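Local coordinates for protein class I phosphodiesterase PDEB1 (Leishmania major, PDB 2R8Q) that belongs to the class I phosphodiesterase family and folds into an all-helical catalytic domain that holds a zinc ion, a magnesium ion and 3-isobutyl-1-methylxanthine, at residues T126-Y131 with G197-Y202; L133-L138 with D190-L195; Y152-S157 with D281-K286. All blocks are in the same frame, centred on the assembly; numbering follows the deposited sequence.

Interaction 1: residues T126-Y131 with G197-Y202; sequences TELECY and GQDVAY
E129 and Y202 meet through one short hydrogen bond between two helices. From CB, the E129 side chain first points past the partner helix rather than at it. The first torsion (chi1 -65°) sets CG anti to the carbonyl carbon, and the chain then runs out extended. CG passes 4.1 Å from CE2 of Y202. At CD the carboxylate divides. OE2 accepts a hydrogen bond from Y202 OH at 2.6 Å, met nearly along its C-O axis. This oxygen lies at the edge of the Y202 ring, in its plane, and the carboxylate and ring planes are only 20° apart. OE1 turns back to the N-cap residue just before its helix and accepts from T126 N at 3.0 Å. It also forms a salt bridge with R242. Both oxygens are thus held, which should fix the rotation of the carboxylate. The nearby charge of R242 would probably favour the ionised form of E129.

T126 returns the bond: its OG1 accepts from E129 N at 3.2 Å. L128 makes the apolar part of the contact. Its CG stands anti to the backbone N (chi1 176°), and CD2 reaches D199 OD1 at 4.0 Å and Y202 CD2 at 4.3 Å. These are van der Waals contacts. R243 adds a cation-pi interaction to the Y202 ring, and M246 of helix 239-254 packs on E129.

The axes of 127-131 and 197-202 come no closer than 11.7 Å, so long side chains span the gap. The reciprocal T126 and E129 bonds form a capping box at the start of helix 127-139. Here the box glutamate also joins that helix to the start of helix 197-212 in the all-helical phosphodiesterase domain.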
# COMPACT_ATOMS: atom_id res chain seq x y z
N THR A 126 -6.93 -9.16 26.99
CA THR A 126 -6.75 -8.01 27.88
C THR A 126 -7.75 -6.97 27.39
O THR A 126 -8.30 -7.10 26.30
CB THR A 126 -5.33 -7.41 27.78
OG1 THR A 126 -5.10 -6.92 26.46
CG2 THR A 126 -4.29 -8.46 28.13
N GLU A 127 -8.00 -5.94 28.20
CA GLU A 127 -8.94 -4.90 27.80
C GLU A 127 -8.42 -4.16 26.58
O GLU A 127 -9.19 -3.77 25.70
CB GLU A 127 -9.18 -3.92 28.95
CG GLU A 127 -9.85 -4.56 30.16
CD GLU A 127 -10.24 -3.55 31.22
OE1 GLU A 127 -9.38 -2.72 31.59
OE2 GLU A 127 -11.40 -3.59 31.69
N LEU A 128 -7.11 -3.98 26.50
CA LEU A 128 -6.51 -3.30 25.36
C LEU A 128 -6.78 -4.09 24.08
O LEU A 128 -7.10 -3.51 23.04
CB LEU A 128 -5.00 -3.13 25.55
CG LEU A 128 -4.25 -2.52 24.36
CD1 LEU A 128 -4.83 -1.15 24.03
CD2 LEU A 128 -2.77 -2.41 24.68
N GLU A 129 -6.65 -5.41 24.16
CA GLU A 129 -6.88 -6.26 23.00
C GLU A 129 -8.34 -6.24 22.57
O GLU A 129 -8.65 -6.30 21.38
CB GLU A 129 -6.39 -7.68 23.30
CG GLU A 129 -4.88 -7.70 23.49
CD GLU A 129 -4.33 -9.00 24.05
OE1 GLU A 129 -5.06 -9.72 24.77
OE2 GLU A 129 -3.14 -9.28 23.78
N CYS A 130 -9.25 -6.13 23.54
CA CYS A 130 -10.67 -6.06 23.21
C CYS A 130 -10.94 -4.77 22.45
O CYS A 130 -11.67 -4.75 21.46
CB CYS A 130 -11.53 -6.10 24.48
SG CYS A 130 -11.58 -7.72 25.28
N TYR A 131 -10.34 -3.68 22.93
CA TYR A 131 -10.49 -2.36 22.32
C TYR A 131 -9.95 -2.38 20.89
O TYR A 131 -10.63 -1.97 19.95
CB TYR A 131 -9.74 -1.32 23.15
CG TYR A 131 -9.75 0.08 22.59
CD1 TYR A 131 -10.95 0.71 22.24
CD2 TYR A 131 -8.57 0.80 22.43
CE1 TYR A 131 -10.97 2.00 21.73
CE2 TYR A 131 -8.57 2.10 21.92
CZ TYR A 131 -9.78 2.69 21.58
OH TYR A 131 -9.79 3.96 21.05
N GLY A 197 3.89 4.69 23.85
CA GLY A 197 4.58 4.29 22.64
C GLY A 197 4.63 2.78 22.48
O GLY A 197 4.45 2.25 21.38
N GLN A 198 4.87 2.08 23.58
CA GLN A 198 4.95 0.63 23.58
C GLN A 198 3.60 0.02 23.21
O GLN A 198 3.53 -0.90 22.38
CB GLN A 198 5.38 0.13 24.96
CG GLN A 198 5.56 -1.37 25.05
CD GLN A 198 6.01 -1.82 26.43
OE1 GLN A 198 7.03 -1.36 26.94
NE2 GLN A 198 5.24 -2.71 27.04
N ASP A 199 2.53 0.52 23.82
CA ASP A 199 1.21 -0.00 23.52
C ASP A 199 0.74 0.36 22.12
O ASP A 199 -0.04 -0.38 21.52
CB ASP A 199 0.19 0.48 24.56
CG ASP A 199 0.38 -0.19 25.90
OD1 ASP A 199 0.91 -1.32 25.93
OD2 ASP A 199 -0.00 0.41 26.93
N VAL A 200 1.20 1.49 21.59
CA VAL A 200 0.80 1.89 20.24
C VAL A 200 1.37 0.89 19.24
O VAL A 200 0.67 0.44 18.33
CB VAL A 200 1.31 3.31 19.88
CG1 VAL A 200 1.07 3.59 18.40
CG2 VAL A 200 0.58 4.35 20.72
N ALA A 201 2.64 0.53 19.40
CA ALA A 201 3.26 -0.43 18.49
C ALA A 201 2.56 -1.78 18.62
O ALA A 201 2.34 -2.47 17.62
CB ALA A 201 4.74 -0.58 18.82
N TYR A 202 2.21 -2.15 19.85
CA TYR A 202 1.52 -3.41 20.11
C TYR A 202 0.16 -3.40 19.42
O TYR A 202 -0.24 -4.37 18.77
CB TYR A 202 1.33 -3.58 21.62
CG TYR A 202 0.79 -4.94 22.02
CD1 TYR A 202 1.65 -6.03 22.19
CD2 TYR A 202 -0.57 -5.14 22.24
CE1 TYR A 202 1.16 -7.28 22.56
CE2 TYR A 202 -1.07 -6.38 22.62
CZ TYR A 202 -0.20 -7.45 22.77
OH TYR A 202 -0.69 -8.68 23.15

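Interaction 2: residues L133-L138 with D190-L195; sequences LLVTAL and DVFEGL
V135 and V191 mark the nearest approach of the two backbones, with 8.2 Å between their CA atoms. Segment 133-138 is helical. Segment 190-195 has no regular helix or strand and folds into two successive type I beta turns, D190 to E193 and F192 to L195. Each turn is closed by its backbone hydrogen bond, from E193 N to D190 O and from L195 N to F192 O. D190 adds an Asx turn. Its OD1 accepts from F192 N at 3.0 Å, and the N-H comes from above the carboxylate plane, 59° out of it. This bond spans V191, from D190 to F192.

No hydrogen bond crosses between the segments. The contact is purely apolar and buried. V135 and V191 reach toward each other tip to tip, with V135 CG1 3.8 Å from V191 CG2. The other V135 methyl, CG2, lies 4.2 Å from the same V191 methyl, so V191 CG2 faces both branches of V135. With CG1 anti to the backbone N (chi1 166°), it is this branch of V135 that comes closest to V191 and also meets F192. F192 joins less closely: its CB does not point at the helix, but the ring end swings nearer, and CE2 comes to 4.5 Å from V135 CG1. That methyl approaches the ring obliquely. The F192 ring also meets Y204 edge-to-face.

F86 of helix 80-92 packs on both V135 and V191. On the loop's outer part, E193 forms a salt bridge with R79. Helix 127-139 is followed directly by H140 and D141, two of the zinc ligands. The arrangement is two consecutive type I turns, the first carrying an Asx turn, in the loop between helices 171-184 and 197-212, packed on helix 127-139 of the all-helical phosphodiesterase domain.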
# COMPACT_ATOMS: atom_id res chain seq x y z
N LEU A 133 -9.46 -4.93 18.96
CA LEU A 133 -10.26 -5.82 18.11
C LEU A 133 -11.49 -5.10 17.57
O LEU A 133 -11.81 -5.20 16.38
CB LEU A 133 -10.68 -7.06 18.90
CG LEU A 133 -11.52 -8.10 18.16
CD1 LEU A 133 -10.77 -8.61 16.93
CD2 LEU A 133 -11.83 -9.25 19.11
N LEU A 134 -12.18 -4.35 18.43
CA LEU A 134 -13.38 -3.63 18.01
C LEU A 134 -13.06 -2.52 17.01
O LEU A 134 -13.82 -2.32 16.05
CB LEU A 134 -14.10 -3.07 19.24
CG LEU A 134 -14.68 -4.17 20.14
CD1 LEU A 134 -15.16 -3.57 21.46
CD2 LEU A 134 -15.83 -4.87 19.42
N VAL A 135 -11.96 -1.82 17.23
CA VAL A 135 -11.54 -0.75 16.33
C VAL A 135 -11.17 -1.36 14.98
O VAL A 135 -11.53 -0.84 13.93
CB VAL A 135 -10.31 -0.00 16.91
CG1 VAL A 135 -9.67 0.87 15.83
CG2 VAL A 135 -10.75 0.84 18.09
N THR A 136 -10.45 -2.48 15.02
CA THR A 136 -10.02 -3.16 13.80
C THR A 136 -11.20 -3.56 12.92
O THR A 136 -11.11 -3.50 11.69
CB THR A 136 -9.19 -4.42 14.15
OG1 THR A 136 -8.02 -4.02 14.87
CG2 THR A 136 -8.76 -5.15 12.88
N ALA A 137 -12.31 -3.95 13.53
CA ALA A 137 -13.47 -4.33 12.75
C ALA A 137 -13.87 -3.23 11.76
O ALA A 137 -14.25 -3.51 10.63
CB ALA A 137 -14.65 -4.64 13.68
N LEU A 138 -13.76 -1.97 12.18
CA LEU A 138 -14.14 -0.85 11.32
C LEU A 138 -13.22 -0.57 10.15
O LEU A 138 -13.64 0.05 9.16
CB LEU A 138 -14.31 0.42 12.17
CG LEU A 138 -15.39 0.34 13.25
CD1 LEU A 138 -15.35 1.60 14.12
CD2 LEU A 138 -16.75 0.17 12.60
N ASP A 190 -6.99 9.70 15.47
CA ASP A 190 -6.13 8.67 16.04
C ASP A 190 -6.68 8.09 17.34
O ASP A 190 -6.44 8.63 18.43
CB ASP A 190 -4.72 9.24 16.24
CG ASP A 190 -3.77 8.25 16.87
OD1 ASP A 190 -4.05 7.03 16.82
OD2 ASP A 190 -2.73 8.68 17.41
N VAL A 191 -7.42 6.99 17.24
CA VAL A 191 -8.01 6.35 18.41
C VAL A 191 -7.00 5.64 19.31
O VAL A 191 -7.38 5.04 20.31
CB VAL A 191 -9.14 5.37 18.01
CG1 VAL A 191 -10.28 6.15 17.35
CG2 VAL A 191 -8.61 4.30 17.08
N PHE A 192 -5.73 5.72 18.94
CA PHE A 192 -4.65 5.13 19.74
C PHE A 192 -3.87 6.28 20.39
O PHE A 192 -2.80 6.09 20.96
CB PHE A 192 -3.69 4.32 18.85
CG PHE A 192 -4.29 3.07 18.27
CD1 PHE A 192 -3.71 2.47 17.15
CD2 PHE A 192 -5.42 2.48 18.83
CE1 PHE A 192 -4.24 1.30 16.61
CE2 PHE A 192 -5.96 1.30 18.29
CZ PHE A 192 -5.36 0.72 17.18
N GLU A 193 -4.44 7.49 20.29
CA GLU A 193 -3.80 8.70 20.82
C GLU A 193 -3.44 8.65 22.31
O GLU A 193 -2.50 9.31 22.73
CB GLU A 193 -4.70 9.92 20.56
CG GLU A 193 -5.94 10.00 21.44
CD GLU A 193 -6.82 11.19 21.11
OE1 GLU A 193 -6.29 12.19 20.57
OE2 GLU A 193 -8.04 11.14 21.39
N GLY A 194 -4.19 7.88 23.09
CA GLY A 194 -3.92 7.80 24.52
C GLY A 194 -2.99 6.69 24.94
O GLY A 194 -2.69 6.55 26.13
N LEU A 195 -2.52 5.90 23.99
CA LEU A 195 -1.63 4.79 24.31
C LEU A 195 -0.17 5.20 24.40
O LEU A 195 0.27 6.14 23.74
CB LEU A 195 -1.78 3.68 23.27
CG LEU A 195 -3.18 3.10 23.11
CD1 LEU A 195 -3.15 2.04 22.02
CD2 LEU A 195 -3.67 2.52 24.44

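Interaction 3: residues Y152-S157 with D281-K286; sequences YLKTDS and DMEKEK
T155 and K286 meet through a methyl group and a lysine chain. T155 CG2 lies 3.6 Å from K286 CD, and T155 CB is 4.0 Å from the same carbon. The T155 torsion (chi1 61°) turns CG2 anti to the carbonyl carbon and sets OG1 between the backbone N and that carbon. From there OG1 hydrogen-bonds to F151 O of helix 149-154 and accepts from a water at 2.7 Å. The K286 chain is extended beyond CG, which carries NZ past T155 to the same water, 2.6 Å away. The water accepts from NZ and so bridges the two residues.

K154 and E283 are also extended beyond CG, and their side chains cross obliquely. K154 NZ stays 4.2 Å from E283 OE2, too far for a salt bridge. Q279 hydrogen-bonds to that oxygen instead.

Beside this, S157 OG and S157 N both bond to Y152 O. With D156 at positive phi, the turn is a Schellman motif that ends helix 149-154.

The chemistry is therefore mixed: the direct touch is apolar, the polar link runs through water, and the opposite charges probably add a weak attraction at longer range.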
# COMPACT_ATOMS: atom_id res chain seq x y z
N TYR A 152 -8.35 -9.75 -9.09
CA TYR A 152 -7.18 -8.96 -9.43
C TYR A 152 -6.12 -9.76 -10.17
O TYR A 152 -5.44 -9.24 -11.05
CB TYR A 152 -6.58 -8.34 -8.17
CG TYR A 152 -7.50 -7.32 -7.53
CD1 TYR A 152 -8.34 -7.68 -6.47
CD2 TYR A 152 -7.56 -6.02 -8.01
CE1 TYR A 152 -9.22 -6.75 -5.91
CE2 TYR A 152 -8.43 -5.09 -7.46
CZ TYR A 152 -9.26 -5.46 -6.42
OH TYR A 152 -10.13 -4.54 -5.88
N LEU A 153 -5.99 -11.03 -9.82
CA LEU A 153 -5.01 -11.90 -10.46
C LEU A 153 -5.49 -12.34 -11.84
O LEU A 153 -4.74 -12.28 -12.82
CB LEU A 153 -4.75 -13.12 -9.58
CG LEU A 153 -4.21 -12.83 -8.18
CD1 LEU A 153 -4.03 -14.14 -7.42
CD2 LEU A 153 -2.88 -12.09 -8.28
N LYS A 154 -6.75 -12.76 -11.92
CA LYS A 154 -7.33 -13.23 -13.19
C LYS A 154 -7.37 -12.18 -14.30
O LYS A 154 -7.24 -12.52 -15.48
CB LYS A 154 -8.76 -13.74 -12.96
CG LYS A 154 -8.88 -14.96 -12.08
CD LYS A 154 -10.35 -15.35 -11.94
CE LYS A 154 -10.52 -16.61 -11.11
NZ LYS A 154 -11.96 -16.94 -10.91
N THR A 155 -7.56 -10.92 -13.92
CA THR A 155 -7.67 -9.84 -14.90
C THR A 155 -6.40 -9.04 -15.15
O THR A 155 -6.44 -8.00 -15.81
CB THR A 155 -8.78 -8.86 -14.49
OG1 THR A 155 -8.46 -8.29 -13.21
CG2 THR A 155 -10.12 -9.58 -14.39
N ASP A 156 -5.27 -9.51 -14.62
CA ASP A 156 -4.01 -8.80 -14.79
C ASP A 156 -4.10 -7.35 -14.33
O ASP A 156 -3.48 -6.46 -14.92
CB ASP A 156 -3.57 -8.84 -16.26
CG ASP A 156 -3.11 -10.22 -16.70
OD1 ASP A 156 -3.91 -11.18 -16.62
OD2 ASP A 156 -1.94 -10.35 -17.12
N SER A 157 -4.88 -7.11 -13.28
CA SER A 157 -5.03 -5.77 -12.73
C SER A 157 -3.69 -5.35 -12.14
O SER A 157 -2.92 -6.19 -11.68
CB SER A 157 -6.10 -5.76 -11.64
OG SER A 157 -5.74 -6.62 -10.57
N ASP A 281 -20.33 -10.41 -13.60
CA ASP A 281 -20.64 -9.60 -14.77
C ASP A 281 -19.38 -8.91 -15.27
O ASP A 281 -19.15 -8.81 -16.47
CB ASP A 281 -21.70 -8.54 -14.44
CG ASP A 281 -23.06 -9.14 -14.12
OD1 ASP A 281 -23.33 -10.28 -14.56
OD2 ASP A 281 -23.87 -8.47 -13.45
N MET A 282 -18.56 -8.42 -14.34
CA MET A 282 -17.32 -7.75 -14.72
C MET A 282 -16.33 -8.73 -15.33
O MET A 282 -15.58 -8.37 -16.24
CB MET A 282 -16.68 -7.07 -13.50
CG MET A 282 -17.42 -5.83 -13.04
SD MET A 282 -16.59 -5.00 -11.68
CE MET A 282 -17.35 -5.80 -10.30
N GLU A 283 -16.32 -9.97 -14.83
CA GLU A 283 -15.42 -10.98 -15.36
C GLU A 283 -15.82 -11.34 -16.79
O GLU A 283 -14.96 -11.58 -17.64
CB GLU A 283 -15.42 -12.22 -14.46
CG GLU A 283 -14.88 -11.92 -13.06
CD GLU A 283 -14.91 -13.12 -12.14
OE1 GLU A 283 -15.91 -13.86 -12.17
OE2 GLU A 283 -13.94 -13.30 -11.38
N LYS A 284 -17.12 -11.37 -17.06
CA LYS A 284 -17.60 -11.69 -18.40
C LYS A 284 -17.19 -10.57 -19.35
O LYS A 284 -16.86 -10.82 -20.51
CB LYS A 284 -19.12 -11.83 -18.40
CG LYS A 284 -19.63 -13.01 -17.59
CD LYS A 284 -21.14 -13.12 -17.65
CE LYS A 284 -21.64 -14.25 -16.77
NZ LYS A 284 -23.12 -14.39 -16.84
N GLU A 285 -17.19 -9.34 -18.84
CA GLU A 285 -16.81 -8.19 -19.66
C GLU A 285 -15.31 -8.17 -19.94
O GLU A 285 -14.87 -7.59 -20.93
CB GLU A 285 -17.23 -6.89 -18.97
CG GLU A 285 -18.74 -6.74 -18.83
CD GLU A 285 -19.13 -5.41 -18.20
OE1 GLU A 285 -18.78 -4.36 -18.78
OE2 GLU A 285 -19.79 -5.43 -17.14
N LYS A 286 -14.53 -8.80 -19.07
CA LYS A 286 -13.09 -8.84 -19.24
C LYS A 286 -12.62 -10.14 -19.90
O LYS A 286 -11.42 -10.36 -20.09
CB LYS A 286 -12.39 -8.62 -17.90
CG LYS A 286 -12.68 -7.25 -17.32
CD LYS A 286 -11.89 -6.96 -16.05
CE LYS A 286 -12.14 -5.52 -15.60
NZ LYS A 286 -11.37 -5.15 -14.38
O HOH W 1 -8.98 -5.61 -13.47

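Following the chain from the N terminus, the first segments to take part lie on helix 127-139, which serves interactions 1 and 2. Helix 149-154 follows and opens interaction 3. Residues 190-195 then close interaction 2, and 197-202 close interaction 1, so the loop of interaction 2 sits within that of interaction 1. Interaction 3 closes last, at 281-286, and crosses both. Interactions 1 and 2 adjoin: Y131 OH probably hydrogen-bonds to V191 O at 2.7 Å, and L128 CD1 packs on L195 CD2. Interaction 3 lies across the chain's centre from interaction 1, about 40 Å away between centres, and ties helix 149-154 to the end of helix 262-285.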